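Local coordinates for protein beta-galactoside alpha-2,6-sialyltransferase (Photobacterium sp., PDB 2Z4T) that probably transfers sialic acid from its CMP-activated donor to the galactose of acceptors such as lactose, forming an alpha-2,6 linkage, at residues Tyr241-Thr246 with Pro302-Leu307; Arg294-Thr299 with Ile487-Val492. All blocks are in the same frame, centred on the assembly; numbering follows the deposited sequence.

Contact 1. Residues Tyr241-Thr246 with Pro302-Leu307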
loop_
_atom_site.group_PDB
_atom_site.type_symbol
_atom_site.label_atom_id
_atom_site.label_comp_id
_atom_site.label_asym_id
_atom_site.label_seq_id
_atom_site.Cartn_x
_atom_site.Cartn_y
_atom_site.Cartn_z
ATOM N N TYR A 241 10.006 -17.057 11.684
ATOM C CA TYR A 241 11.184 -17.589 12.357
ATOM C C TYR A 241 10.828 -18.458 13.560
ATOM O O TYR A 241 11.442 -19.515 13.784
ATOM C CB TYR A 241 12.088 -16.467 12.832
ATOM C CG TYR A 241 13.278 -16.964 13.606
ATOM C CD1 TYR A 241 14.431 -17.388 12.944
ATOM C CD2 TYR A 241 13.252 -17.020 15.006
ATOM C CE1 TYR A 241 15.527 -17.869 13.654
ATOM C CE2 TYR A 241 14.349 -17.485 15.734
ATOM C CZ TYR A 241 15.487 -17.906 15.046
ATOM O OH TYR A 241 16.587 -18.367 15.743
ATOM N N ASN A 242 9.860 -18.007 14.358
ATOM C CA ASN A 242 9.362 -18.851 15.451
ATOM C C ASN A 242 8.593 -20.066 14.959
ATOM O O ASN A 242 8.691 -21.149 15.545
ATOM C CB ASN A 242 8.526 -18.034 16.438
ATOM C CG ASN A 242 9.374 -17.034 17.197
ATOM O OD1 ASN A 242 10.531 -17.325 17.517
ATOM N ND2 ASN A 242 8.830 -15.848 17.462
ATOM N N TRP A 243 7.853 -19.888 13.872
ATOM C CA TRP A 243 6.974 -20.922 13.364
ATOM C C TRP A 243 7.743 -22.059 12.686
ATOM O O TRP A 243 7.175 -23.131 12.402
ATOM C CB TRP A 243 5.969 -20.317 12.412
ATOM C CG TRP A 243 4.726 -21.127 12.258
ATOM C CD1 TRP A 243 3.679 -21.202 13.128
ATOM C CD2 TRP A 243 4.391 -21.959 11.154
ATOM N NE1 TRP A 243 2.712 -22.033 12.632
ATOM C CE2 TRP A 243 3.122 -22.510 11.417
ATOM C CE3 TRP A 243 5.035 -22.283 9.954
ATOM C CZ2 TRP A 243 2.481 -23.384 10.525
ATOM C CZ3 TRP A 243 4.394 -23.158 9.065
ATOM C CH2 TRP A 243 3.132 -23.696 9.358
ATOM N N ARG A 244 9.042 -21.833 12.461
ATOM C CA ARG A 244 9.925 -22.888 11.992
ATOM C C ARG A 244 9.832 -24.115 12.905
ATOM O O ARG A 244 9.939 -25.247 12.412
ATOM C CB ARG A 244 11.371 -22.409 11.917
ATOM C CG ARG A 244 11.648 -21.389 10.825
ATOM C CD ARG A 244 13.102 -20.944 10.889
ATOM N NE ARG A 244 13.552 -20.906 12.279
ATOM C CZ ARG A 244 14.786 -21.181 12.686
ATOM N NH1 ARG A 244 15.715 -21.498 11.796
ATOM N NH2 ARG A 244 15.085 -21.143 13.983
ATOM N N ASP A 245 9.609 -23.899 14.207
ATOM C CA ASP A 245 9.586 -25.003 15.190
ATOM C C ASP A 245 8.373 -25.919 15.041
ATOM O O ASP A 245 8.384 -27.056 15.516
ATOM C CB ASP A 245 9.628 -24.496 16.650
ATOM C CG ASP A 245 10.879 -23.674 16.980
ATOM O OD1 ASP A 245 11.869 -23.675 16.204
ATOM O OD2 ASP A 245 10.861 -23.007 18.046
ATOM N N THR A 246 7.324 -25.425 14.395
ATOM C CA THR A 246 6.068 -26.164 14.316
ATOM C C THR A 246 6.260 -27.610 13.843
ATOM O O THR A 246 6.793 -27.841 12.761
ATOM C CB THR A 246 5.066 -25.432 13.405
ATOM O OG1 THR A 246 5.016 -24.056 13.786
ATOM C CG2 THR A 246 3.680 -26.009 13.528
ATOM N N PRO A 302 15.143 -23.932 5.140
ATOM C CA PRO A 302 14.604 -25.217 4.674
ATOM C C PRO A 302 13.301 -25.639 5.376
ATOM O O PRO A 302 12.414 -26.204 4.737
ATOM C CB PRO A 302 15.738 -26.215 4.965
ATOM C CG PRO A 302 16.969 -25.393 5.094
ATOM C CD PRO A 302 16.561 -24.016 5.547
ATOM N N SER A 303 13.173 -25.349 6.668
ATOM C CA SER A 303 11.987 -25.794 7.407
ATOM C C SER A 303 10.696 -25.102 6.957
ATOM O O SER A 303 9.605 -25.597 7.217
ATOM C CB SER A 303 12.192 -25.683 8.925
ATOM O OG SER A 303 12.115 -24.335 9.353
ATOM N N LEU A 304 10.820 -23.978 6.251
ATOM C CA LEU A 304 9.649 -23.275 5.713
ATOM C C LEU A 304 9.277 -23.642 4.261
ATOM O O LEU A 304 8.303 -23.101 3.703
ATOM C CB LEU A 304 9.804 -21.761 5.897
ATOM C CG LEU A 304 9.959 -21.333 7.360
ATOM C CD1 LEU A 304 10.384 -19.864 7.473
ATOM C CD2 LEU A 304 8.699 -21.644 8.203
ATOM N N HIS A 305 10.024 -24.565 3.658
ATOM C CA HIS A 305 9.669 -25.079 2.321
ATOM C C HIS A 305 8.226 -25.595 2.275
ATOM O O HIS A 305 7.517 -25.349 1.288
ATOM C CB HIS A 305 10.655 -26.156 1.830
ATOM C CG HIS A 305 12.030 -25.638 1.522
ATOM N ND1 HIS A 305 12.994 -26.411 0.914
ATOM C CD2 HIS A 305 12.602 -24.427 1.728
ATOM C CE1 HIS A 305 14.104 -25.705 0.768
ATOM N NE2 HIS A 305 13.892 -24.496 1.251
ATOM N N GLU A 306 7.786 -26.273 3.341
ATOM C CA GLU A 306 6.372 -26.708 3.454
ATOM C C GLU A 306 5.406 -25.527 3.283
ATOM O O GLU A 306 4.423 -25.626 2.536
ATOM C CB GLU A 306 6.089 -27.410 4.790
ATOM C CG GLU A 306 5.981 -28.915 4.742
ATOM C CD GLU A 306 5.978 -29.545 6.147
ATOM O OE1 GLU A 306 4.899 -30.017 6.596
ATOM O OE2 GLU A 306 7.054 -29.551 6.812
ATOM N N LEU A 307 5.690 -24.414 3.964
ATOM C CA LEU A 307 4.828 -23.231 3.864
ATOM C C LEU A 307 4.891 -22.636 2.466
ATOM O O LEU A 307 3.857 -22.285 1.881
ATOM C CB LEU A 307 5.174 -22.174 4.924
ATOM C CG LEU A 307 4.309 -20.917 4.835
ATOM C CD1 LEU A 307 2.867 -21.239 5.137
ATOM C CD2 LEU A 307 4.815 -19.856 5.761
#

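Contact 2. Residues Arg294-Thr299 with Ile487-Val492. With PO4 (phosphate ion), chain I.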
loop_
_atom_site.group_PDB
_atom_site.type_symbol
_atom_site.label_atom_id
_atom_site.label_comp_id
_atom_site.label_asym_id
_atom_site.label_seq_id
_atom_site.Cartn_x
_atom_site.Cartn_y
_atom_site.Cartn_z
ATOM N N ARG A 294 10.321 -10.232 1.644
ATOM C CA ARG A 294 11.435 -11.030 1.169
ATOM C C ARG A 294 10.958 -12.457 0.951
ATOM O O ARG A 294 11.025 -13.301 1.855
ATOM C CB ARG A 294 12.607 -10.979 2.153
ATOM C CG ARG A 294 13.441 -9.677 2.111
ATOM C CD ARG A 294 14.274 -9.551 0.829
ATOM N NE ARG A 294 15.342 -10.558 0.790
ATOM C CZ ARG A 294 16.585 -10.362 1.232
ATOM N NH1 ARG A 294 16.937 -9.181 1.743
ATOM N NH2 ARG A 294 17.483 -11.342 1.170
ATOM N N LYS A 295 10.460 -12.710 -0.253
ATOM C CA LYS A 295 9.998 -14.030 -0.651
ATOM C C LYS A 295 11.032 -15.127 -0.425
ATOM O O LYS A 295 10.671 -16.261 -0.086
ATOM C CB LYS A 295 9.572 -14.009 -2.116
ATOM C CG LYS A 295 9.115 -15.342 -2.658
ATOM C CD LYS A 295 8.589 -15.175 -4.069
ATOM C CE LYS A 295 8.749 -16.452 -4.875
ATOM N NZ LYS A 295 7.830 -16.444 -6.042
ATOM N N ASP A 296 12.308 -14.795 -0.604
ATOM C CA ASP A 296 13.370 -15.789 -0.540
ATOM C C ASP A 296 13.536 -16.376 0.857
ATOM O O ASP A 296 14.173 -17.411 1.026
ATOM C CB ASP A 296 14.706 -15.254 -1.100
ATOM C CG ASP A 296 15.156 -13.937 -0.454
ATOM O OD1 ASP A 296 14.304 -13.173 0.061
ATOM O OD2 ASP A 296 16.378 -13.654 -0.489
ATOM N N TYR A 297 12.945 -15.734 1.854
ATOM C CA TYR A 297 12.980 -16.284 3.196
ATOM C C TYR A 297 12.336 -17.676 3.266
ATOM O O TYR A 297 12.822 -18.550 3.999
ATOM C CB TYR A 297 12.323 -15.345 4.208
ATOM C CG TYR A 297 12.604 -15.767 5.619
ATOM C CD1 TYR A 297 13.901 -15.696 6.130
ATOM C CD2 TYR A 297 11.588 -16.261 6.448
ATOM C CE1 TYR A 297 14.185 -16.071 7.428
ATOM C CE2 TYR A 297 11.861 -16.641 7.770
ATOM C CZ TYR A 297 13.164 -16.547 8.248
ATOM O OH TYR A 297 13.488 -16.943 9.530
ATOM N N LEU A 298 11.259 -17.898 2.507
ATOM C CA LEU A 298 10.632 -19.229 2.524
ATOM C C LEU A 298 11.474 -20.338 1.851
ATOM O O LEU A 298 11.115 -21.513 1.920
ATOM C CB LEU A 298 9.212 -19.199 1.963
ATOM C CG LEU A 298 8.198 -18.328 2.699
ATOM C CD1 LEU A 298 6.764 -18.674 2.238
ATOM C CD2 LEU A 298 8.351 -18.438 4.217
ATOM N N THR A 299 12.601 -19.965 1.244
ATOM C CA THR A 299 13.496 -20.899 0.560
ATOM C C THR A 299 14.806 -21.002 1.324
ATOM O O THR A 299 15.320 -22.104 1.555
ATOM C CB THR A 299 13.767 -20.440 -0.893
ATOM O OG1 THR A 299 12.574 -20.595 -1.668
ATOM C CG2 THR A 299 14.930 -21.244 -1.549
ATOM N N ILE A 487 20.253 -11.847 9.506
ATOM C CA ILE A 487 21.403 -12.674 9.188
ATOM C C ILE A 487 21.080 -13.652 8.057
ATOM O O ILE A 487 21.798 -13.687 7.070
ATOM C CB ILE A 487 21.921 -13.464 10.413
ATOM C CG1 ILE A 487 22.567 -12.539 11.442
ATOM C CG2 ILE A 487 22.932 -14.530 9.978
ATOM C CD1 ILE A 487 22.715 -13.174 12.809
ATOM N N LYS A 488 20.014 -14.444 8.203
ATOM C CA LYS A 488 19.633 -15.419 7.179
ATOM C C LYS A 488 19.421 -14.802 5.813
ATOM O O LYS A 488 19.738 -15.422 4.793
ATOM C CB LYS A 488 18.345 -16.151 7.560
ATOM C CG LYS A 488 18.510 -17.626 7.701
ATOM C CD LYS A 488 18.941 -18.261 6.398
ATOM C CE LYS A 488 19.204 -19.759 6.588
ATOM N NZ LYS A 488 20.297 -20.061 7.545
ATOM N N LEU A 489 18.857 -13.596 5.803
ATOM C CA LEU A 489 18.620 -12.860 4.579
ATOM C C LEU A 489 19.887 -12.228 3.987
ATOM O O LEU A 489 19.836 -11.614 2.918
ATOM C CB LEU A 489 17.554 -11.784 4.809
ATOM C CG LEU A 489 16.152 -12.274 5.163
ATOM C CD1 LEU A 489 15.315 -11.079 5.586
ATOM C CD2 LEU A 489 15.545 -12.949 3.969
ATOM N N GLY A 490 21.015 -12.386 4.678
ATOM C CA GLY A 490 22.282 -11.852 4.213
ATOM C C GLY A 490 22.374 -10.348 4.356
ATOM O O GLY A 490 23.169 -9.710 3.693
ATOM N N ILE A 491 21.547 -9.764 5.211
ATOM C CA ILE A 491 21.581 -8.322 5.402
ATOM C C ILE A 491 22.755 -7.958 6.284
ATOM O O ILE A 491 23.434 -6.971 6.090
ATOM C CB ILE A 491 20.268 -7.834 6.003
ATOM C CG1 ILE A 491 19.134 -8.120 5.004
ATOM C CG2 ILE A 491 20.374 -6.351 6.358
ATOM C CD1 ILE A 491 17.756 -8.081 5.587
ATOM N N VAL A 492 23.035 -8.830 7.223
ATOM C CA VAL A 492 24.016 -8.567 8.221
ATOM C C VAL A 492 24.715 -9.898 8.462
ATOM O O VAL A 492 24.140 -10.961 8.206
ATOM C CB VAL A 492 23.264 -8.016 9.469
ATOM C CG1 VAL A 492 22.732 -9.148 10.388
ATOM C CG2 VAL A 492 24.100 -7.052 10.198
HETATM P P PO4 I . 7.273 -12.913 -8.117
HETATM O O1 PO4 I . 7.365 -13.960 -7.030
HETATM O O2 PO4 I . 6.329 -13.421 -9.195
HETATM O O3 PO4 I . 6.720 -11.639 -7.531
HETATM O O4 PO4 I . 8.677 -12.691 -8.652
HETATM O O HOH W 1 19.662 -8.959 1.160
#

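Contact 1. Residues Tyr241-Thr246 with Pro302-Leu307
Leu304 packs on both Arg244 and Trp243 where 241-246 meets 302-307. Its branch carbon CG lies 3.9 Å from Arg244 CG, the side chains crossing at about a right angle, and its methyl CD2 reaches the rim of the Trp243 indole, 4.1 Å from CE3 and near the ring plane. Leu307 CB comes obliquely to the same benzo end, 4.3 Å from Trp243 CZ3. A broad indole suits this place because one ring can touch two leucines three residues apart. These contacts lie in the N-terminal Rossmann-like half of a GT-B fold, where helix 234-243 runs into a type I turn, Trp243 to Thr246, beside the chain entering helix 305-311. The aliphatic root of Arg244 packs on Ser303, CB and CG each 3.3 Å from OG without a hydrogen bond; its polar end turns back. A bend at chi3 (-35°) brings NE to Tyr241 O at 2.9 Å, in the carbonyl plane and on a lone pair, while Tyr241 CE1 lies over one face of the guanidinium. NH1 is hydrogen-bonded to Glu301, which together with Ser303 forms a magnesium site, so Arg244 probably helps to position that acidic ligand.

Contact 2. Residues Arg294-Thr299 with Ile487-Val492
The Schellman motif that closes helix 481-488 follows Leu489, whose side chain and carbonyl both meet Arg294, joining the C-terminal lobe of the enzyme to the loop after strand 288-292 of the N-terminal one. Gly490 leaves the helix with a positive phi of 73°, a conformation glycine adopts readily, and its N bonds back to Ile487 O. The carbonyl of Leu489 accepts a hydrogen bond from Arg294 NH2 at 2.9 Å, in the carbonyl plane and on a lone pair. A water accepts from Arg294 NH1 at 2.8 Å and donates to the same carbonyl oxygen. The helix's C-terminal end probably favours this charge only modestly, since Asp296 largely balances it.

Folded at chi2 (-70°) and chi3 (-68°), Arg294 lays its guanidinium alongside Asp296 in a side-on salt bridge: NE meets OD1 at 2.9 Å and NH2 meets OD2 at 3.1 Å, each oxygen using its syn lone pair nearly in the guanidinium plane. The type I turn from Arg294 to Tyr297 brings the two residues together. NH1 also binds Phe453 O, so five hydrogen bonds fix the rotation of the flat group.

Leucine fits at 489 because its branch serves two flat neighbours. Leu489 CD2 sits over one face of the guanidinium, offset toward the rim. Obliquely to the tyrosine ring, Leu489 CD2 lies 3.9 Å from Tyr297 CD1. Lys488 CB touches the edge of that ring, 4.2 Å from CE1, while the amine end leads away toward Glu301. On the same side of the guanidinium as Leu489, Ile491 CG1 comes obliquely to 4.1 Å from Arg294 NH1. A helix of one Rossmann-like lobe docked on a loop of the other is consistent with the domain interface of a GT-B glycosyltransferase, whose cleft holds the active site.

The centres of contacts 1 and 2 lie about 13 Å apart on the same side of the chain's centre. Their segments alternate along the sequence, 241-246, 294-299, 302-307 and 487-492, and the consecutive helices 297-300 and 305-311, one in each contact, touch each other. Thr299 O probably accepts a hydrogen bond from His305 NE2 at 2.8 Å, and Leu304 CD1 packs against Tyr297 CE2 at 3.6 Å. Between these helices lies Glu301, a magnesium ligand near residues of both contacts. Contact 1 stays within the N-terminal lobe, whereas contact 2 spans to the C-terminal one; together they connect a peripheral metal site with the junction of the two lobes.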